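Local coordinates for protein gluconokinase (Sinorhizobium meliloti, PDB 3T61) that probably phosphorylates D-gluconate with ATP, giving 6-phospho-D-gluconate and ADP, at residues K103-E106 with G111-F114. Numbering follows the deposited sequence.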
# COMPACT_ATOMS: atom_id res chain seq x y z
N LYS A 103 -19.31 -5.97 10.86
CA LYS A 103 -19.62 -6.21 9.46
C LYS A 103 -18.96 -7.50 9.00
O LYS A 103 -19.62 -8.35 8.39
CB LYS A 103 -19.13 -5.06 8.57
CG LYS A 103 -20.25 -4.22 8.02
CD LYS A 103 -21.24 -5.06 7.20
CE LYS A 103 -22.44 -4.22 6.80
NZ LYS A 103 -23.46 -4.98 6.04
N LEU A 104 -17.67 -7.64 9.28
CA LEU A 104 -16.94 -8.84 8.90
C LEU A 104 -17.61 -10.11 9.44
O LEU A 104 -17.63 -11.15 8.78
CB LEU A 104 -15.49 -8.74 9.39
CG LEU A 104 -14.60 -7.68 8.71
CD1 LEU A 104 -13.18 -7.82 9.21
CD2 LEU A 104 -14.63 -7.87 7.19
N ARG A 105 -18.16 -10.02 10.65
CA ARG A 105 -18.85 -11.16 11.27
C ARG A 105 -20.10 -11.55 10.47
O ARG A 105 -20.43 -12.72 10.38
CB ARG A 105 -19.27 -10.83 12.71
CG ARG A 105 -18.17 -11.03 13.74
CD ARG A 105 -18.53 -10.35 15.06
NE ARG A 105 -17.36 -10.25 15.92
CZ ARG A 105 -17.00 -9.16 16.58
NH1 ARG A 105 -17.73 -8.05 16.50
NH2 ARG A 105 -15.91 -9.18 17.32
N GLU A 106 -20.78 -10.56 9.89
CA GLU A 106 -21.97 -10.84 9.09
C GLU A 106 -21.65 -11.66 7.85
O GLU A 106 -22.53 -12.25 7.25
CB GLU A 106 -22.66 -9.54 8.66
CG GLU A 106 -23.00 -8.61 9.79
CD GLU A 106 -23.90 -7.46 9.36
OE1 GLU A 106 -23.75 -6.97 8.22
OE2 GLU A 106 -24.75 -7.04 10.18
N GLY A 111 -19.48 -17.58 13.04
CA GLY A 111 -18.36 -18.43 12.64
C GLY A 111 -17.02 -17.74 12.46
O GLY A 111 -16.09 -18.36 11.95
N LEU A 112 -16.89 -16.49 12.87
CA LEU A 112 -15.63 -15.76 12.70
C LEU A 112 -14.86 -15.49 14.00
O LEU A 112 -15.40 -14.94 14.96
CB LEU A 112 -15.89 -14.43 11.98
CG LEU A 112 -14.66 -13.59 11.63
CD1 LEU A 112 -13.79 -14.36 10.65
CD2 LEU A 112 -15.08 -12.23 11.05
N ALA A 113 -13.58 -15.87 14.01
CA ALA A 113 -12.70 -15.66 15.16
C ALA A 113 -11.66 -14.57 14.90
O ALA A 113 -11.12 -14.46 13.80
CB ALA A 113 -11.99 -16.96 15.53
N PHE A 114 -11.39 -13.77 15.93
CA PHE A 114 -10.42 -12.69 15.85
C PHE A 114 -9.27 -12.93 16.83
O PHE A 114 -9.51 -13.29 17.99
CB PHE A 114 -11.08 -11.36 16.20
CG PHE A 114 -11.88 -10.74 15.09
CD1 PHE A 114 -11.27 -9.90 14.16
CD2 PHE A 114 -13.25 -10.97 15.00
CE1 PHE A 114 -12.02 -9.27 13.17
CE2 PHE A 114 -14.01 -10.35 14.00
CZ PHE A 114 -13.39 -9.49 13.08
O HOH W 1 -15.92 -12.71 16.29
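Leu104 leans from helix 98-106 onto Leu112 and Phe114. Its CB packs against Leu112 CD2 at 3.9 Å. Leu112 CD2 also lies 3.6 Å from Leu104 O. Leu112 places its CG anti to the backbone N (chi1 -176°), which carries CD2 up to the helix backbone. Farther out, Leu104 CD1 meets the edge of the Phe114 ring, near its plane, 4.2 Å from CZ. Ile79 and Leu83 of helix 69-83 and Val22 of strand 21-24 add to this apolar layer. The helix and strand 113-118 are consecutive elements of a P-loop kinase-like alpha/beta fold, in which the strand lies between 21-24 and 157-161 in a parallel sheet. Arg105 follows on the helix, its chain extended from CG to NE. The guanidinium passes obliquely by the Phe114 ring, the two planes 70° apart, with Arg105 NE 3.9 Å from Phe114 CE2. In the guanidinium plane, the N-H of Arg105 NE donates to a water oxygen at 2.9 Å. That water oxygen donates in turn to Leu112 O at 2.6 Å, a carbonyl that also accepts from Arg156. NH1 forms a salt bridge with Asp102 and NH2 one with Glu154. A leucine in place of Arg105 would probably leave Asp102 and Glu154 without this charged mate and break the water link to Leu112 O.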